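Local coordinates for protein congerin-2 (Conger myriaster, PDB 1IS3) that binds beta-galactosides such as lactose as a homodimeric galectin, its physiological role still being unknown, at residues A[25-30]-A[124-129]; A[56-61]-A[78-83]. All coordinates share one frame; numbering follows the deposited sequence. Where two conformers were deposited one is given.

Contact 1: A[25-30]-A[124-129]. With GAL (beta-D-galactopyranose), chain B.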
ATOM      1  N   SER A  25     -11.469  11.546  16.429  1.00 11.21           N
ATOM      2  CA  SER A  25     -12.394  11.944  17.492  1.00 11.81           C
ATOM      3  C   SER A  25     -13.140  12.976  16.591  0.50 11.68           C
ATOM      4  O   SER A  25     -12.590  13.641  15.701  0.50 13.53           O
ATOM      5  CB  SER A  25     -11.706  12.796  18.533  1.00 12.54           C
ATOM      6  OG  SER A  25     -10.732  11.950  19.120  1.00 17.09           O
ATOM      7  N   ASN A  26     -14.407  13.168  16.806  0.50 11.95           N
ATOM      8  CA  ASN A  26     -15.256  14.071  16.045  1.00 10.69           C
ATOM      9  C   ASN A  26     -15.490  13.781  14.573  1.00  9.52           C
ATOM     10  O   ASN A  26     -15.932  14.644  13.807  1.00  9.89           O
ATOM     11  CB  ASN A  26     -14.835  15.547  16.233  1.00 11.27           C
ATOM     12  CG  ASN A  26     -14.641  15.947  17.704  1.00 14.60           C
ATOM     13  OD1 ASN A  26     -15.386  15.538  18.602  1.00 13.14           O
ATOM     14  ND2 ASN A  26     -13.585  16.700  17.981  1.00 17.75           N
ATOM     15  N   ALA A  27     -15.234  12.534  14.171  1.00  8.58           N
ATOM     16  CA  ALA A  27     -15.404  12.117  12.787  1.00  8.18           C
ATOM     17  C   ALA A  27     -16.854  12.284  12.369  1.00  7.48           C
ATOM     18  O   ALA A  27     -17.772  11.994  13.122  1.00  7.34           O
ATOM     19  CB  ALA A  27     -15.057  10.626  12.575  1.00  7.08           C
ATOM     20  N   THR A  28     -17.073  12.731  11.148  1.00  8.44           N
ATOM     21  CA  THR A  28     -18.392  12.813  10.511  1.00  8.57           C
ATOM     22  C   THR A  28     -18.595  11.439   9.789  1.00  8.26           C
ATOM     23  O   THR A  28     -19.593  10.730   9.986  1.00  8.52           O
ATOM     24  CB  THR A  28     -18.088  14.162   9.745  1.00 11.65           C
ATOM     25  OG1 THR A  28     -19.125  15.099  10.012  1.00 16.18           O
ATOM     26  CG2 THR A  28     -17.692  13.891   8.361  1.00  5.91           C
ATOM     27  N   ARG A  29     -17.633  11.018   8.948  1.00  7.69           N
ATOM     28  CA  ARG A  29     -17.670   9.786   8.159  1.00  7.68           C
ATOM     29  C   ARG A  29     -16.282   9.510   7.578  1.00  7.10           C
ATOM     30  O   ARG A  29     -15.458  10.428   7.420  1.00  7.45           O
ATOM     31  CB  ARG A  29     -18.682   9.925   7.007  1.00  8.99           C
ATOM     32  CG  ARG A  29     -18.318  11.092   6.102  1.00 10.64           C
ATOM     33  CD  ARG A  29     -19.380  11.605   5.159  1.00 15.37           C
ATOM     34  NE  ARG A  29     -19.562  10.749   4.031  1.00 15.50           N
ATOM     35  CZ  ARG A  29     -19.595  11.160   2.746  1.00 14.56           C
ATOM     36  NH1 ARG A  29     -19.795  10.241   1.828  1.00 12.60           N
ATOM     37  NH2 ARG A  29     -19.414  12.400   2.323  1.00 16.03           N
ATOM     38  N   PHE A  30     -15.984   8.284   7.237  1.00  6.41           N
ATOM     39  CA  PHE A  30     -14.767   7.983   6.474  1.00  6.19           C
ATOM     40  C   PHE A  30     -15.132   6.796   5.577  1.00  5.82           C
ATOM     41  O   PHE A  30     -16.066   6.033   5.885  1.00  5.92           O
ATOM     42  CB  PHE A  30     -13.565   7.601   7.352  1.00  5.66           C
ATOM     43  CG  PHE A  30     -13.613   6.258   8.066  1.00  6.84           C
ATOM     44  CD1 PHE A  30     -14.260   6.148   9.311  1.00  8.10           C
ATOM     45  CD2 PHE A  30     -13.025   5.123   7.470  1.00  6.68           C
ATOM     46  CE1 PHE A  30     -14.330   4.897   9.955  1.00  8.77           C
ATOM     47  CE2 PHE A  30     -13.099   3.891   8.123  1.00  7.88           C
ATOM     48  CZ  PHE A  30     -13.757   3.777   9.360  1.00  7.88           C
ATOM     49  N   ALA A 124     -10.604   7.581   2.605  1.00  8.05           N
ATOM     50  CA  ALA A 124     -10.861   9.008   2.545  1.00  8.70           C
ATOM     51  C   ALA A 124     -11.707   9.406   3.770  1.00  8.64           C
ATOM     52  O   ALA A 124     -12.335   8.580   4.433  1.00  7.39           O
ATOM     53  CB  ALA A 124     -11.624   9.360   1.279  1.00  8.81           C
ATOM     54  N   GLY A 125     -11.721  10.696   4.101  1.00  8.98           N
ATOM     55  CA  GLY A 125     -12.509  11.207   5.219  1.00  7.79           C
ATOM     56  C   GLY A 125     -11.799  11.185   6.589  1.00  8.57           C
ATOM     57  O   GLY A 125     -10.566  11.215   6.703  1.00  9.11           O
ATOM     58  N   ASP A 126     -12.587  11.103   7.664  1.00  7.28           N
ATOM     59  CA  ASP A 126     -12.097  11.327   9.008  1.00  6.99           C
ATOM     60  C   ASP A 126     -11.566  10.117   9.788  1.00  7.41           C
ATOM     61  O   ASP A 126     -12.079   9.715  10.854  1.00  7.58           O
ATOM     62  CB  ASP A 126     -13.198  11.973   9.808  1.00  8.51           C
ATOM     63  CG  ASP A 126     -13.667  13.323   9.299  1.00 11.37           C
ATOM     64  OD1 ASP A 126     -14.837  13.633   9.536  1.00 12.49           O
ATOM     65  OD2 ASP A 126     -12.905  14.074   8.678  1.00 11.09           O
ATOM     66  N   ALA A 127     -10.492   9.547   9.232  1.00  6.92           N
ATOM     67  CA  ALA A 127      -9.803   8.397   9.824  1.00  6.67           C
ATOM     68  C   ALA A 127      -8.389   8.316   9.226  1.00  7.08           C
ATOM     69  O   ALA A 127      -8.010   9.104   8.349  1.00  7.52           O
ATOM     70  CB  ALA A 127     -10.527   7.078   9.530  1.00  6.22           C
ATOM     71  N   ARG A 128      -7.559   7.449   9.767  1.00  8.04           N
ATOM     72  CA  ARG A 128      -6.237   7.252   9.218  1.00  9.23           C
ATOM     73  C   ARG A 128      -5.951   5.773   9.233  1.00  9.47           C
ATOM     74  O   ARG A 128      -6.558   5.041  10.027  1.00  8.42           O
ATOM     75  CB  ARG A 128      -5.231   8.027  10.061  1.00 11.10           C
ATOM     76  CG  ARG A 128      -5.179   7.666  11.516  1.00 13.94           C
ATOM     77  CD  ARG A 128      -4.410   8.759  12.259  1.00 18.22           C
ATOM     78  NE  ARG A 128      -4.481   8.545  13.701  1.00 21.78           N
ATOM     79  CZ  ARG A 128      -3.606   7.750  14.350  1.00 24.81           C
ATOM     80  NH1 ARG A 128      -2.600   7.113  13.699  1.00 25.24           N
ATOM     81  NH2 ARG A 128      -3.776   7.527  15.672  1.00 25.50           N
ATOM     82  N   LEU A 129      -5.079   5.324   8.340  1.00  9.27           N
ATOM     83  CA  LEU A 129      -4.692   3.918   8.341  1.00 10.10           C
ATOM     84  C   LEU A 129      -3.356   3.758   9.060  1.00  9.97           C
ATOM     85  O   LEU A 129      -2.517   4.660   9.047  1.00 11.13           O
ATOM     86  CB  LEU A 129      -4.555   3.348   6.901  1.00 10.88           C
ATOM     87  CG  LEU A 129      -5.816   3.169   6.028  1.00 11.84           C
ATOM     88  CD1 LEU A 129      -5.491   2.590   4.645  1.00 11.40           C
ATOM     89  CD2 LEU A 129      -6.786   2.259   6.810  1.00 12.28           C
TER
HETATM   90  C1  GAL B   2     -23.700  10.141  -1.086  1.00 12.30           C
HETATM   91  C2  GAL B   2     -22.370  10.757  -0.672  1.00 10.57           C
HETATM   92  C3  GAL B   2     -21.219  10.124  -1.440  1.00 10.24           C
HETATM   93  C4  GAL B   2     -21.265   8.600  -1.296  1.00 10.26           C
HETATM   94  C5  GAL B   2     -22.638   8.102  -1.729  1.00 10.08           C
HETATM   95  C6  GAL B   2     -22.785   6.611  -1.583  1.00 10.14           C
HETATM   96  O2  GAL B   2     -22.397  12.148  -0.930  1.00 11.69           O
HETATM   97  O3  GAL B   2     -19.987  10.622  -0.944  1.00 10.94           O
HETATM   98  O4  GAL B   2     -21.010   8.212   0.050  1.00  8.52           O
HETATM   99  O5  GAL B   2     -23.664   8.715  -0.928  1.00 10.17           O
HETATM  100  O6  GAL B   2     -24.044   6.182  -2.068  1.00 11.57           O
HETATM  101  O   HOH W   1     -14.316  16.122  11.888  1.00 25.84           O

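Contact 2: A[56-61]-A[78-83]. With GAL (beta-D-galactopyranose), chain B.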
ATOM      1  N   ASN A  56     -24.597   6.443  12.553  1.00 14.91           N
ATOM      2  CA  ASN A  56     -24.119   5.098  12.849  1.00 13.82           C
ATOM      3  C   ASN A  56     -24.686   4.050  11.878  1.00 13.69           C
ATOM      4  O   ASN A  56     -25.346   3.043  12.196  1.00 13.51           O
ATOM      5  CB  ASN A  56     -24.448   4.723  14.338  1.00 16.33           C
ATOM      6  CG  ASN A  56     -23.928   5.789  15.297  1.00 18.51           C
ATOM      7  OD1 ASN A  56     -22.796   6.277  15.205  1.00 20.93           O
ATOM      8  ND2 ASN A  56     -24.788   6.326  16.164  1.00 20.91           N
ATOM      9  N   VAL A  57     -24.372   4.284  10.597  1.00 12.18           N
ATOM     10  CA  VAL A  57     -24.806   3.375   9.533  1.00 11.60           C
ATOM     11  C   VAL A  57     -23.653   3.195   8.544  1.00 10.74           C
ATOM     12  O   VAL A  57     -22.792   4.088   8.395  1.00  9.84           O
ATOM     13  CB  VAL A  57     -26.117   3.994   8.869  1.00 12.74           C
ATOM     14  CG1 VAL A  57     -25.843   5.336   8.295  1.00 14.11           C
ATOM     15  CG2 VAL A  57     -26.625   3.102   7.746  1.00 15.52           C
ATOM     16  N   LEU A  58     -23.614   2.005   7.942  1.00  9.41           N
ATOM     17  CA  LEU A  58     -22.703   1.752   6.846  1.00 10.06           C
ATOM     18  C   LEU A  58     -23.475   1.939   5.550  1.00  9.30           C
ATOM     19  O   LEU A  58     -24.617   1.489   5.453  1.00  8.97           O
ATOM     20  CB  LEU A  58     -22.127   0.319   6.840  1.00 11.15           C
ATOM     21  CG  LEU A  58     -21.073  -0.067   7.893  1.00 13.51           C
ATOM     22  CD1 LEU A  58     -20.689  -1.547   7.662  1.00 13.29           C
ATOM     23  CD2 LEU A  58     -19.850   0.819   7.810  1.00 13.19           C
ATOM     24  N   VAL A  59     -22.895   2.605   4.561  1.00  8.46           N
ATOM     25  CA  VAL A  59     -23.536   2.758   3.265  1.00  9.10           C
ATOM     26  C   VAL A  59     -22.542   2.230   2.222  1.00 10.33           C
ATOM     27  O   VAL A  59     -21.368   2.658   2.195  1.00  9.83           O
ATOM     28  CB  VAL A  59     -23.863   4.254   3.015  1.00  9.78           C
ATOM     29  CG1 VAL A  59     -24.447   4.465   1.607  1.00 11.57           C
ATOM     30  CG2 VAL A  59     -24.898   4.717   4.056  1.00 10.92           C
ATOM     31  N   LEU A  60     -22.981   1.298   1.372  1.00  8.72           N
ATOM     32  CA  LEU A  60     -22.143   0.715   0.332  1.00  9.66           C
ATOM     33  C   LEU A  60     -22.664   1.071  -1.063  1.00  8.83           C
ATOM     34  O   LEU A  60     -23.888   1.100  -1.294  1.00  9.60           O
ATOM     35  CB  LEU A  60     -22.104  -0.804   0.488  1.00 10.12           C
ATOM     36  CG  LEU A  60     -21.388  -1.213   1.778  1.00 12.08           C
ATOM     37  CD1 LEU A  60     -22.419  -1.408   2.882  1.00 14.41           C
ATOM     38  CD2 LEU A  60     -20.583  -2.459   1.529  1.00 12.96           C
ATOM     39  N   ASN A  61     -21.761   1.376  -1.991  1.00  7.89           N
ATOM     40  CA  ASN A  61     -22.168   1.731  -3.341  1.00  7.05           C
ATOM     41  C   ASN A  61     -21.008   1.646  -4.330  1.00  7.41           C
ATOM     42  O   ASN A  61     -19.873   1.360  -3.924  1.00  7.44           O
ATOM     43  CB  ASN A  61     -22.756   3.154  -3.333  1.00  7.94           C
ATOM     44  CG  ASN A  61     -23.810   3.439  -4.420  1.00  6.37           C
ATOM     45  OD1 ASN A  61     -23.971   2.699  -5.380  1.00  7.94           O
ATOM     46  ND2 ASN A  61     -24.535   4.535  -4.340  1.00  8.03           N
ATOM     47  N   PHE A  78     -22.614  -1.642  13.103  1.00 11.54           N
ATOM     48  CA  PHE A  78     -21.736  -0.512  13.197  1.00 10.14           C
ATOM     49  C   PHE A  78     -20.904  -0.632  14.463  1.00 10.86           C
ATOM     50  O   PHE A  78     -21.094   0.135  15.414  1.00 11.86           O
ATOM     51  CB  PHE A  78     -22.584   0.764  13.196  1.00 10.30           C
ATOM     52  CG  PHE A  78     -21.798   2.007  12.784  1.00 10.08           C
ATOM     53  CD1 PHE A  78     -21.406   2.952  13.744  1.00 11.54           C
ATOM     54  CD2 PHE A  78     -21.470   2.195  11.435  1.00 10.88           C
ATOM     55  CE1 PHE A  78     -20.683   4.090  13.347  1.00 10.92           C
ATOM     56  CE2 PHE A  78     -20.749   3.326  11.047  1.00 11.44           C
ATOM     57  CZ  PHE A  78     -20.358   4.270  12.000  1.00 11.33           C
ATOM     58  N   PRO A  79     -19.918  -1.521  14.528  1.00 10.89           N
ATOM     59  CA  PRO A  79     -19.064  -1.671  15.700  1.00 12.85           C
ATOM     60  C   PRO A  79     -17.914  -0.639  15.668  1.00 13.30           C
ATOM     61  O   PRO A  79     -16.738  -1.026  15.794  1.00 15.86           O
ATOM     62  CB  PRO A  79     -18.632  -3.134  15.588  1.00 12.55           C
ATOM     63  CG  PRO A  79     -18.403  -3.273  14.093  1.00 11.49           C
ATOM     64  CD  PRO A  79     -19.634  -2.572  13.538  1.00 10.99           C
ATOM     65  N   PHE A  80     -18.167   0.645  15.477  1.00 11.83           N
ATOM     66  CA  PHE A  80     -17.104   1.614  15.325  1.00 10.23           C
ATOM     67  C   PHE A  80     -17.290   2.666  16.395  1.00 10.87           C
ATOM     68  O   PHE A  80     -18.440   3.032  16.674  1.00 11.74           O
ATOM     69  CB  PHE A  80     -17.163   2.302  13.942  1.00 10.67           C
ATOM     70  CG  PHE A  80     -17.040   1.303  12.812  1.00 11.07           C
ATOM     71  CD1 PHE A  80     -15.785   0.815  12.449  1.00 11.87           C
ATOM     72  CD2 PHE A  80     -18.190   0.806  12.194  1.00 10.54           C
ATOM     73  CE1 PHE A  80     -15.691  -0.193  11.471  1.00 12.62           C
ATOM     74  CE2 PHE A  80     -18.082  -0.189  11.230  1.00 10.48           C
ATOM     75  CZ  PHE A  80     -16.843  -0.695  10.867  1.00 11.21           C
ATOM     76  N   THR A  81     -16.204   3.158  16.981  1.00  9.35           N
ATOM     77  CA  THR A  81     -16.261   4.239  17.926  1.00  8.85           C
ATOM     78  C   THR A  81     -15.272   5.323  17.520  1.00  8.31           C
ATOM     79  O   THR A  81     -14.126   5.017  17.171  1.00  8.64           O
ATOM     80  CB  THR A  81     -15.935   3.707  19.336  1.00 10.71           C
ATOM     81  OG1 THR A  81     -16.932   2.746  19.644  1.00 11.73           O
ATOM     82  CG2 THR A  81     -15.957   4.790  20.408  1.00 10.85           C
ATOM     83  N   LYS A  82     -15.672   6.594  17.546  1.00  7.43           N
ATOM     84  CA  LYS A  82     -14.752   7.698  17.279  1.00  8.39           C
ATOM     85  C   LYS A  82     -13.572   7.674  18.266  1.00  7.92           C
ATOM     86  O   LYS A  82     -13.773   7.435  19.462  1.00  8.28           O
ATOM     87  CB  LYS A  82     -15.481   9.031  17.417  1.00  7.72           C
ATOM     88  CG  LYS A  82     -16.530   9.252  16.319  1.00 10.07           C
ATOM     89  CD  LYS A  82     -17.261  10.603  16.383  1.00  8.92           C
ATOM     90  CE  LYS A  82     -18.262  10.614  17.524  1.00 11.49           C
ATOM     91  NZ  LYS A  82     -18.924  11.897  17.643  1.00  8.73           N
ATOM     92  N   GLY A  83     -12.356   7.882  17.748  1.00  8.01           N
ATOM     93  CA  GLY A  83     -11.131   7.862  18.520  1.00  8.18           C
ATOM     94  C   GLY A  83     -10.543   6.454  18.672  1.00  8.91           C
ATOM     95  O   GLY A  83      -9.416   6.295  19.196  1.00  9.31           O
TER
HETATM   96  C1  GAL B   2     -23.700  10.141  -1.086  1.00 12.30           C
HETATM   97  C2  GAL B   2     -22.370  10.757  -0.672  1.00 10.57           C
HETATM   98  C3  GAL B   2     -21.219  10.124  -1.440  1.00 10.24           C
HETATM   99  C4  GAL B   2     -21.265   8.600  -1.296  1.00 10.26           C
HETATM  100  C5  GAL B   2     -22.638   8.102  -1.729  1.00 10.08           C
HETATM  101  C6  GAL B   2     -22.785   6.611  -1.583  1.00 10.14           C
HETATM  102  O2  GAL B   2     -22.397  12.148  -0.930  1.00 11.69           O
HETATM  103  O3  GAL B   2     -19.987  10.622  -0.944  1.00 10.94           O
HETATM  104  O4  GAL B   2     -21.010   8.212   0.050  1.00  8.52           O
HETATM  105  O5  GAL B   2     -23.664   8.715  -0.928  1.00 10.17           O
HETATM  106  O6  GAL B   2     -24.044   6.182  -2.068  1.00 11.57           O

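Contact 1: A[25-30]-A[124-129]
Asp126 reaches across to the 25-30 segment and takes the backbone N-H of Thr28 on its carboxylate: Thr28 N to Asp126 OD1 is 2.9 Å and almost perfectly straight at 177°. The oxygen offers its anti lone pair, the one turned away from OD2. The carboxylate gets there because CG lies beside the backbone N of Asp126 and anti to its carbonyl carbon (chi1 -61°). The backbone of the same residue bonds as well, Asp126 N donating to Arg29 O at 3.0 Å, from a position tilted 23° out of the carbonyl plane. Alongside, the methyl of Ala27 rests against the aspartate's CB, 3.6 Å between the two CB atoms.

Phe30 and Gly125 form an antiparallel, non-hydrogen-bonded pair where strand 29-34 meets strand 117-125. The strand then turns at Asp126, the centre of an inverse gamma turn, and the chain continues as 127-134 in the other sheet of the galectin beta-sandwich. At the far end of that turn, Ala127 lays its CB over one face of the Phe30 ring, offset toward the rim, 3.9 Å from the ring centroid in a CH-pi contact. His47 and Phe86 also stack with this ring, which is buried between the sheets.

Arg29 leaves the backbone away from 124-129, and its guanidinium reaches the galactose. Its chain bends at chi3, and NH1 gives a nearly straight bond of 2.8 Å to galactose O3, an oxygen that sits at the guanidinium's edge, in its plane. NH1 also forms a salt bridge with Asp46, and the cation makes a cation-pi contact with Tyr51. With Asp126 gripping the backbone on both sides of the Thr28-Arg29 peptide link, these two bonds, one to the carboxylate and one from the backbone N-H, probably steady the main chain from which this sugar-binding arginine extends.

Contact 2: A[56-61]-A[78-83]
The backbones come closest at Asn56 and Phe78, 6.1 Å between CA atoms, where the start of strand 57-64 passes the loop 78-83 without forming a beta bridge. Phe78 lays the face of its ring against the bend: Asn56 CA sits over one face of its ring, 3.6 Å from the centroid and 15° off the normal, a CH-pi contact, with Val57 N over the same face. With CG anti to the backbone N of Phe78 (chi1 -159°), the ring reaches out along Asn56 and Val57. The Asn56 side chain crosses it at about a right angle, its amide plane turned 46° from the ring and OD1 3.6 Å from Phe78 CE1.

The bend is a G1 beta bulge, Asn56 and Val57 both facing Arg48 where strand 57-64 begins beside strand 40-48 in the galectin sheet that carries the sugar site. On the opposite face of the Phe78 ring lies Phe80 CD2, while Phe78 CG meets the Phe80 ring at its edge. Leu58 CD2 touches both aromatics, 4.0 Å from Phe80 CE2 and 4.2 Å from Phe78 CE2. Farther along the strand, Asn61 ND2 donates to O6 of the galactose at 2.8 Å, and its OD1 accepts from Arg112.

How the contacts relate
From the N terminus the chain runs through strand 17-23 into 25-30, the first half of contact 1, and on along strand 29-34. Strand 40-48 follows, and then 56-61 opens contact 2. Strand 68-75 separates this from 78-83, which closes contact 2 as a short loop. Strands 85-92, 96-100 and 106-110 and most of 117-125 lead to 124-129, closing contact 1 after 93 intervening residues, so contact 2 nests inside it. Contact 1 joins the sugar-binding sheet to the other sheet of the sandwich; contact 2 ties a strand of that same sugar-binding sheet to the loop before strand 85-92. They meet where Lys82 CD packs 3.6 Å from Ala27 N, and both reach the galactose.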